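PDB 3WCA: farnesyltransferase, putative from Trypanosoma cruzi, which probably condenses two molecules of farnesyl diphosphate into squalene, a magnesium- and NAD(P)H-dependent step on the route to lanosterol. Local coordinates for residues E52-L64 with V168-L181. The protein carries 1 engineered substitution. Sequence-based numbering, arbitrary orientation.
With FPS (S-[(2E,6E)-3,7,11-trimethyldodeca-2,6,10-trienyl] trihydrogen thiodiphosphate), chain E.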
ATOM      1  N   GLU A  52      -3.357  14.385 -17.474  1.00 50.27           N
ATOM      2  CA  GLU A  52      -2.821  13.275 -18.270  1.00 51.12           C
ATOM      3  C   GLU A  52      -2.263  12.110 -17.451  1.00 48.22           C
ATOM      4  O   GLU A  52      -2.544  10.939 -17.725  1.00 47.28           O
ATOM      5  CB  GLU A  52      -1.740  13.773 -19.228  1.00 54.33           C
ATOM      6  CG  GLU A  52      -1.215  12.668 -20.130  1.00 61.54           C
ATOM      7  CD  GLU A  52      -0.248  13.172 -21.184  1.00 66.42           C
ATOM      8  OE1 GLU A  52      -0.671  13.996 -22.030  1.00 67.49           O
ATOM      9  OE2 GLU A  52       0.931  12.740 -21.164  1.00 67.47           O
ATOM     10  N   MET A  53      -1.449  12.441 -16.462  1.00 45.18           N
ATOM     11  CA  MET A  53      -0.845  11.449 -15.585  1.00 43.11           C
ATOM     12  C   MET A  53      -1.955  10.836 -14.745  1.00 40.88           C
ATOM     13  O   MET A  53      -1.974   9.634 -14.490  1.00 40.98           O
ATOM     14  CB  MET A  53       0.172  12.140 -14.666  1.00 46.35           C
ATOM     15  CG  MET A  53       0.793  11.261 -13.593  1.00 47.72           C
ATOM     16  SD  MET A  53       2.058  10.183 -14.255  1.00 56.55           S
ATOM     17  CE  MET A  53       3.521  11.174 -13.929  1.00 51.90           C
ATOM     18  N   ARG A  54      -2.893  11.682 -14.338  1.00 37.40           N
ATOM     19  CA  ARG A  54      -3.994  11.273 -13.493  1.00 35.37           C
ATOM     20  C   ARG A  54      -4.880  10.215 -14.122  1.00 35.62           C
ATOM     21  O   ARG A  54      -5.325   9.287 -13.439  1.00 33.13           O
ATOM     22  CB  ARG A  54      -4.824  12.495 -13.103  1.00 33.18           C
ATOM     23  CG  ARG A  54      -5.640  12.293 -11.854  1.00 35.17           C
ATOM     24  CD  ARG A  54      -6.008  13.622 -11.238  1.00 38.25           C
ATOM     25  NE  ARG A  54      -7.107  14.260 -11.940  1.00 41.63           N
ATOM     26  CZ  ARG A  54      -7.253  15.575 -12.065  1.00 41.81           C
ATOM     27  NH1 ARG A  54      -6.367  16.406 -11.540  1.00 39.94           N
ATOM     28  NH2 ARG A  54      -8.295  16.057 -12.723  1.00 44.27           N
ATOM     29  N   ASP A  55      -5.145  10.360 -15.418  1.00 36.65           N
ATOM     30  CA  ASP A  55      -5.979   9.394 -16.123  1.00 36.45           C
ATOM     31  C   ASP A  55      -5.268   8.052 -16.145  1.00 36.21           C
ATOM     32  O   ASP A  55      -5.873   7.022 -15.879  1.00 36.25           O
ATOM     33  CB  ASP A  55      -6.252   9.833 -17.570  1.00 35.73           C
ATOM     34  CG  ASP A  55      -7.100  11.091 -17.655  1.00 37.48           C
ATOM     35  OD1 ASP A  55      -8.018  11.254 -16.824  1.00 33.57           O
ATOM     36  OD2 ASP A  55      -6.854  11.909 -18.569  1.00 39.23           O
ATOM     37  N   ALA A  56      -3.979   8.075 -16.469  1.00 36.64           N
ATOM     38  CA  ALA A  56      -3.194   6.851 -16.536  1.00 35.87           C
ATOM     39  C   ALA A  56      -3.140   6.158 -15.170  1.00 35.69           C
ATOM     40  O   ALA A  56      -3.332   4.942 -15.068  1.00 35.35           O
ATOM     41  CB  ALA A  56      -1.794   7.169 -17.019  1.00 33.13           C
ATOM     42  N   VAL A  57      -2.873   6.933 -14.122  1.00 32.87           N
ATOM     43  CA  VAL A  57      -2.802   6.380 -12.776  1.00 29.16           C
ATOM     44  C   VAL A  57      -4.177   5.896 -12.308  1.00 29.19           C
ATOM     45  O   VAL A  57      -4.283   4.858 -11.648  1.00 28.43           O
ATOM     46  CB  VAL A  57      -2.224   7.412 -11.792  1.00 26.67           C
ATOM     47  CG1 VAL A  57      -2.450   6.974 -10.359  1.00 26.90           C
ATOM     48  CG2 VAL A  57      -0.743   7.570 -12.050  1.00 25.16           C
ATOM     49  N   CYS A  58      -5.234   6.621 -12.657  1.00 28.57           N
ATOM     50  CA  CYS A  58      -6.572   6.196 -12.257  1.00 30.19           C
ATOM     51  C   CYS A  58      -6.966   4.851 -12.876  1.00 31.14           C
ATOM     52  O   CYS A  58      -7.572   4.001 -12.215  1.00 31.10           O
ATOM     53  CB  CYS A  58      -7.612   7.236 -12.647  1.00 26.44           C
ATOM     54  SG  CYS A  58      -9.278   6.637 -12.417  1.00 32.17           S
ATOM     55  N   ILE A  59      -6.635   4.672 -14.151  1.00 32.10           N
ATOM     56  CA  ILE A  59      -6.948   3.432 -14.854  1.00 33.64           C
ATOM     57  C   ILE A  59      -6.078   2.296 -14.324  1.00 32.58           C
ATOM     58  O   ILE A  59      -6.530   1.157 -14.200  1.00 33.99           O
ATOM     59  CB  ILE A  59      -6.711   3.585 -16.371  1.00 33.42           C
ATOM     60  CG1 ILE A  59      -7.586   4.709 -16.910  1.00 34.70           C
ATOM     61  CG2 ILE A  59      -7.014   2.268 -17.091  1.00 33.01           C
ATOM     62  CD1 ILE A  59      -9.043   4.592 -16.482  1.00 39.43           C
ATOM     63  N   PHE A  60      -4.821   2.626 -14.042  1.00 30.99           N
ATOM     64  CA  PHE A  60      -3.850   1.690 -13.498  1.00 31.50           C
ATOM     65  C   PHE A  60      -4.386   1.118 -12.186  1.00 34.78           C
ATOM     66  O   PHE A  60      -4.365  -0.098 -11.958  1.00 36.44           O
ATOM     67  CB  PHE A  60      -2.538   2.433 -13.246  1.00 30.28           C
ATOM     68  CG  PHE A  60      -1.487   1.613 -12.561  1.00 30.03           C
ATOM     69  CD1 PHE A  60      -1.281   0.277 -12.914  1.00 29.92           C
ATOM     70  CD2 PHE A  60      -0.621   2.207 -11.637  1.00 29.74           C
ATOM     71  CE1 PHE A  60      -0.216  -0.455 -12.364  1.00 29.21           C
ATOM     72  CE2 PHE A  60       0.441   1.490 -11.083  1.00 28.46           C
ATOM     73  CZ  PHE A  60       0.649   0.148 -11.454  1.00 27.60           C
ATOM     74  N   TYR A  61      -4.868   2.016 -11.331  1.00 34.07           N
ATOM     75  CA  TYR A  61      -5.419   1.644 -10.039  1.00 33.72           C
ATOM     76  C   TYR A  61      -6.657   0.767 -10.159  1.00 31.98           C
ATOM     77  O   TYR A  61      -6.826  -0.173  -9.389  1.00 31.90           O
ATOM     78  CB  TYR A  61      -5.768   2.899  -9.236  1.00 37.90           C
ATOM     79  CG  TYR A  61      -6.537   2.612  -7.968  1.00 42.46           C
ATOM     80  CD1 TYR A  61      -5.880   2.371  -6.761  1.00 42.94           C
ATOM     81  CD2 TYR A  61      -7.930   2.531  -7.988  1.00 45.45           C
ATOM     82  CE1 TYR A  61      -6.593   2.055  -5.601  1.00 46.10           C
ATOM     83  CE2 TYR A  61      -8.653   2.212  -6.842  1.00 48.86           C
ATOM     84  CZ  TYR A  61      -7.982   1.973  -5.653  1.00 49.41           C
ATOM     85  OH  TYR A  61      -8.714   1.628  -4.536  1.00 48.07           O
ATOM     86  N   LEU A  62      -7.534   1.066 -11.107  1.00 30.60           N
ATOM     87  CA  LEU A  62      -8.745   0.270 -11.241  1.00 31.68           C
ATOM     88  C   LEU A  62      -8.450  -1.136 -11.762  1.00 32.90           C
ATOM     89  O   LEU A  62      -9.092  -2.108 -11.359  1.00 34.33           O
ATOM     90  CB  LEU A  62      -9.751   0.989 -12.133  1.00 31.13           C
ATOM     91  CG  LEU A  62     -10.348   2.261 -11.507  1.00 31.40           C
ATOM     92  CD1 LEU A  62     -11.217   2.997 -12.536  1.00 31.25           C
ATOM     93  CD2 LEU A  62     -11.184   1.882 -10.287  1.00 28.41           C
ATOM     94  N   VAL A  63      -7.471  -1.251 -12.651  1.00 32.88           N
ATOM     95  CA  VAL A  63      -7.098  -2.558 -13.166  1.00 33.39           C
ATOM     96  C   VAL A  63      -6.657  -3.437 -11.987  1.00 34.30           C
ATOM     97  O   VAL A  63      -7.164  -4.545 -11.810  1.00 33.14           O
ATOM     98  CB  VAL A  63      -5.938  -2.449 -14.188  1.00 33.54           C
ATOM     99  CG1 VAL A  63      -5.328  -3.820 -14.440  1.00 35.45           C
ATOM    100  CG2 VAL A  63      -6.454  -1.857 -15.493  1.00 30.20           C
ATOM    101  N   LEU A  64      -5.735  -2.923 -11.172  1.00 33.01           N
ATOM    102  CA  LEU A  64      -5.222  -3.662 -10.023  1.00 33.49           C
ATOM    103  C   LEU A  64      -6.322  -3.901  -9.001  1.00 35.22           C
ATOM    104  O   LEU A  64      -6.345  -4.928  -8.311  1.00 34.02           O
ATOM    105  CB  LEU A  64      -4.062  -2.899  -9.365  1.00 30.25           C
ATOM    106  CG  LEU A  64      -2.857  -2.580 -10.259  1.00 30.22           C
ATOM    107  CD1 LEU A  64      -1.718  -2.045  -9.398  1.00 28.81           C
ATOM    108  CD2 LEU A  64      -2.407  -3.845 -11.005  1.00 28.00           C
ATOM    109  N   VAL A 168       3.208  -1.602  -7.378  1.00 29.87           N
ATOM    110  CA  VAL A 168       2.454  -0.391  -7.677  1.00 29.24           C
ATOM    111  C   VAL A 168       3.523   0.693  -7.676  1.00 28.32           C
ATOM    112  O   VAL A 168       3.510   1.599  -8.500  1.00 28.32           O
ATOM    113  CB  VAL A 168       1.404  -0.087  -6.587  1.00 31.31           C
ATOM    114  CG1 VAL A 168       0.639   1.172  -6.941  1.00 31.41           C
ATOM    115  CG2 VAL A 168       0.441  -1.268  -6.444  1.00 29.04           C
ATOM    116  N   GLY A 169       4.471   0.564  -6.753  1.00 28.44           N
ATOM    117  CA  GLY A 169       5.557   1.523  -6.663  1.00 27.50           C
ATOM    118  C   GLY A 169       6.385   1.516  -7.940  1.00 31.37           C
ATOM    119  O   GLY A 169       6.801   2.578  -8.424  1.00 30.38           O
ATOM    120  N   HIS A 170       6.642   0.321  -8.475  1.00 30.31           N
ATOM    121  CA  HIS A 170       7.405   0.189  -9.716  1.00 30.85           C
ATOM    122  C   HIS A 170       6.602   0.856 -10.830  1.00 30.93           C
ATOM    123  O   HIS A 170       7.097   1.748 -11.514  1.00 29.89           O
ATOM    124  CB  HIS A 170       7.636  -1.289 -10.075  1.00 30.54           C
ATOM    125  CG  HIS A 170       8.679  -1.970  -9.240  1.00 31.83           C
ATOM    126  ND1 HIS A 170       9.374  -3.078  -9.678  1.00 35.27           N
ATOM    127  CD2 HIS A 170       9.158  -1.694  -8.004  1.00 33.33           C
ATOM    128  CE1 HIS A 170      10.239  -3.452  -8.752  1.00 35.04           C
ATOM    129  NE2 HIS A 170      10.128  -2.629  -7.724  1.00 37.78           N
ATOM    130  N   GLY A 171       5.360   0.407 -10.988  1.00 31.00           N
ATOM    131  CA  GLY A 171       4.468   0.941 -12.004  1.00 32.55           C
ATOM    132  C   GLY A 171       4.392   2.457 -12.009  1.00 32.83           C
ATOM    133  O   GLY A 171       4.618   3.081 -13.046  1.00 32.02           O
ATOM    134  N   LEU A 172       4.070   3.049 -10.858  1.00 31.65           N
ATOM    135  CA  LEU A 172       3.984   4.502 -10.749  1.00 31.76           C
ATOM    136  C   LEU A 172       5.296   5.134 -11.186  1.00 30.57           C
ATOM    137  O   LEU A 172       5.300   6.067 -11.973  1.00 30.52           O
ATOM    138  CB  LEU A 172       3.658   4.938  -9.309  1.00 28.19           C
ATOM    139  CG  LEU A 172       2.238   4.640  -8.815  1.00 30.78           C
ATOM    140  CD1 LEU A 172       2.074   5.103  -7.369  1.00 29.10           C
ATOM    141  CD2 LEU A 172       1.229   5.332  -9.714  1.00 30.25           C
ATOM    142  N   THR A 173       6.408   4.627 -10.667  1.00 32.41           N
ATOM    143  CA  THR A 173       7.714   5.159 -11.020  1.00 32.86           C
ATOM    144  C   THR A 173       7.917   5.113 -12.546  1.00 35.63           C
ATOM    145  O   THR A 173       8.472   6.045 -13.130  1.00 36.99           O
ATOM    146  CB  THR A 173       8.840   4.373 -10.308  1.00 35.02           C
ATOM    147  OG1 THR A 173       8.670   4.469  -8.885  1.00 34.79           O
ATOM    148  CG2 THR A 173      10.213   4.935 -10.677  1.00 35.70           C
ATOM    149  N   LEU A 174       7.451   4.043 -13.193  1.00 34.95           N
ATOM    150  CA  LEU A 174       7.590   3.930 -14.644  1.00 35.96           C
ATOM    151  C   LEU A 174       6.609   4.864 -15.360  1.00 35.02           C
ATOM    152  O   LEU A 174       6.870   5.303 -16.476  1.00 36.08           O
ATOM    153  CB  LEU A 174       7.373   2.486 -15.103  1.00 33.81           C
ATOM    154  CG  LEU A 174       8.430   1.462 -14.671  1.00 37.18           C
ATOM    155  CD1 LEU A 174       7.939   0.061 -15.040  1.00 35.73           C
ATOM    156  CD2 LEU A 174       9.779   1.763 -15.332  1.00 34.37           C
ATOM    157  N   LEU A 175       5.476   5.158 -14.732  1.00 32.88           N
ATOM    158  CA  LEU A 175       4.533   6.080 -15.343  1.00 34.77           C
ATOM    159  C   LEU A 175       5.085   7.504 -15.226  1.00 35.42           C
ATOM    160  O   LEU A 175       4.861   8.319 -16.109  1.00 36.21           O
ATOM    161  CB  LEU A 175       3.157   6.014 -14.674  1.00 31.66           C
ATOM    162  CG  LEU A 175       2.265   4.816 -14.970  1.00 33.32           C
ATOM    163  CD1 LEU A 175       0.949   5.007 -14.240  1.00 30.57           C
ATOM    164  CD2 LEU A 175       2.017   4.682 -16.469  1.00 31.59           C
ATOM    165  N   TYR A 176       5.801   7.798 -14.140  1.00 36.21           N
ATOM    166  CA  TYR A 176       6.373   9.135 -13.948  1.00 37.58           C
ATOM    167  C   TYR A 176       7.428   9.426 -15.016  1.00 39.10           C
ATOM    168  O   TYR A 176       7.481  10.525 -15.576  1.00 38.27           O
ATOM    169  CB  TYR A 176       7.051   9.286 -12.572  1.00 34.67           C
ATOM    170  CG  TYR A 176       6.184   9.081 -11.336  1.00 32.80           C
ATOM    171  CD1 TYR A 176       4.795   9.124 -11.396  1.00 33.98           C
ATOM    172  CD2 TYR A 176       6.778   8.857 -10.091  1.00 34.09           C
ATOM    173  CE1 TYR A 176       4.012   8.941 -10.237  1.00 31.52           C
ATOM    174  CE2 TYR A 176       6.015   8.680  -8.940  1.00 30.53           C
ATOM    175  CZ  TYR A 176       4.641   8.719  -9.014  1.00 30.80           C
ATOM    176  OH  TYR A 176       3.904   8.531  -7.861  1.00 29.54           O
ATOM    177  N   VAL A 177       8.288   8.448 -15.269  1.00 41.42           N
ATOM    178  CA  VAL A 177       9.344   8.602 -16.264  1.00 42.83           C
ATOM    179  C   VAL A 177       8.747   8.710 -17.665  1.00 44.33           C
ATOM    180  O   VAL A 177       9.052   9.629 -18.421  1.00 43.83           O
ATOM    181  CB  VAL A 177      10.315   7.409 -16.223  1.00 42.24           C
ATOM    182  CG1 VAL A 177      11.333   7.515 -17.358  1.00 42.09           C
ATOM    183  CG2 VAL A 177      11.027   7.384 -14.888  1.00 41.67           C
ATOM    184  N   SER A 178       7.882   7.765 -17.994  1.00 44.72           N
ATOM    185  CA  SER A 178       7.238   7.736 -19.291  1.00 45.85           C
ATOM    186  C   SER A 178       6.531   9.051 -19.619  1.00 45.86           C
ATOM    187  O   SER A 178       6.434   9.438 -20.784  1.00 45.90           O
ATOM    188  CB  SER A 178       6.238   6.583 -19.334  1.00 46.11           C
ATOM    189  OG  SER A 178       5.592   6.521 -20.589  1.00 53.27           O
ATOM    190  N   SER A 179       6.041   9.734 -18.589  1.00 43.81           N
ATOM    191  CA  SER A 179       5.325  10.990 -18.765  1.00 42.04           C
ATOM    192  C   SER A 179       6.253  12.156 -19.065  1.00 42.83           C
ATOM    193  O   SER A 179       5.829  13.165 -19.633  1.00 44.56           O
ATOM    194  CB  SER A 179       4.544  11.330 -17.499  1.00 42.53           C
ATOM    195  OG  SER A 179       5.420  11.835 -16.498  1.00 38.43           O
ATOM    196  N   GLY A 180       7.509  12.029 -18.654  1.00 40.54           N
ATOM    197  CA  GLY A 180       8.464  13.099 -18.859  1.00 41.85           C
ATOM    198  C   GLY A 180       8.592  13.980 -17.624  1.00 43.92           C
ATOM    199  O   GLY A 180       9.597  14.683 -17.457  1.00 42.62           O
ATOM    200  N   LEU A 181       7.579  13.935 -16.751  1.00 44.23           N
ATOM    201  CA  LEU A 181       7.565  14.736 -15.526  1.00 42.92           C
ATOM    202  C   LEU A 181       8.784  14.507 -14.639  1.00 41.61           C
ATOM    203  O   LEU A 181       9.255  15.437 -13.992  1.00 42.98           O
ATOM    204  CB  LEU A 181       6.282  14.473 -14.722  1.00 43.40           C
ATOM    205  CG  LEU A 181       4.972  14.993 -15.327  1.00 46.18           C
ATOM    206  CD1 LEU A 181       3.808  14.692 -14.394  1.00 42.28           C
ATOM    207  CD2 LEU A 181       5.082  16.497 -15.568  1.00 44.66           C
TER
HETATM  208  C1  FPS E 501      -4.751  -0.197  -0.236  1.00 89.25           C
HETATM  209  S1  FPS E 501      -6.121   0.537  -1.257  1.00 95.67           S
HETATM  210  C2  FPS E 501      -3.433  -0.235  -1.068  1.00 83.44           C
HETATM  211  C3  FPS E 501      -2.113  -0.032  -0.680  1.00 77.80           C
HETATM  212  C4  FPS E 501      -1.671   0.279   0.733  1.00 78.08           C
HETATM  213  C5  FPS E 501      -1.058  -0.116  -1.760  1.00 71.09           C
HETATM  214  C6  FPS E 501      -0.950   1.074  -2.764  1.00 61.80           C
HETATM  215  C7  FPS E 501       0.526   1.306  -3.008  1.00 51.52           C
HETATM  216  C8  FPS E 501       1.099   2.407  -3.515  1.00 45.16           C
HETATM  217  C10 FPS E 501       2.632   2.366  -3.666  1.00 40.53           C
HETATM  218  C9  FPS E 501       0.319   3.657  -3.941  1.00 44.63           C
HETATM  219  C11 FPS E 501       3.260   3.737  -3.556  1.00 33.29           C
HETATM  220  C12 FPS E 501       4.625   3.703  -4.192  1.00 28.65           C
HETATM  221  C13 FPS E 501       5.216   4.732  -4.839  1.00 27.54           C
HETATM  222  C14 FPS E 501       4.567   6.110  -5.025  1.00 28.51           C
HETATM  223  C15 FPS E 501       6.613   4.499  -5.410  1.00 26.00           C
HETATM  224  PA  FPS E 501      -6.425   2.515  -0.727  1.00 96.16           P
HETATM  225  O1A FPS E 501      -5.079   3.291  -0.790  1.00 95.67           O
HETATM  226  O2A FPS E 501      -7.406   3.095  -1.714  1.00 94.91           O
HETATM  227  O3A FPS E 501      -7.295   2.763   0.684  1.00 98.30           O
HETATM  228  PB  FPS E 501      -7.211   2.182   2.272  1.00100.21           P
HETATM  229  O1B FPS E 501      -7.374   3.340   3.301  1.00 98.75           O
HETATM  230  O2B FPS E 501      -8.406   1.190   2.513  1.00 99.98           O
HETATM  231  O3B FPS E 501      -5.781   1.555   2.546  1.00100.45           O
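The methyl end of Met53 sits near the C-terminal end of helix 154-179, among Tyr176, Ser179 and Leu181. Met53 CG is anti to the backbone N (chi1 174°) and the chain then bends twice, which brings Met53 CE 3.5 Å from Tyr176 CD1 and 3.6 Å from Leu181 CD1. Met53 SD lies at the edge of the Tyr176 ring, 5.4 Å from its centroid, a Met-aromatic contact. Ser179 OG donates a hydrogen bond to Tyr176 O. It also accepts one from Leu181 N, which makes an ST turn spanning Gly180.

Farther along, the nearly antiparallel helices mesh knobs into holes. Phe60 enters between Val168, Gly171, Leu172 and Leu175. Phe60 CZ lies 3.9 Å from Gly171 CA, where the glycine lets the ring approach the backbone. In return, Leu175 fills the hole made by Met53, Ala56, Val57 and Phe60. Leu64 CD1 meets Val168 CG2 at 3.7 Å.

Leu172 CD2 packs on Val57, while Leu172 CD1 touches FPS C14 (3.6 Å). The two helices thus line part of the pocket for this farnesyl thiodiphosphate, probably where farnesyl diphosphate binds. Helix 274-294 packs on Leu172, Tyr176 and Leu181, helix 126-147 on Val63 and Leu175, and helix 26-38 on Ile59 and Leu62.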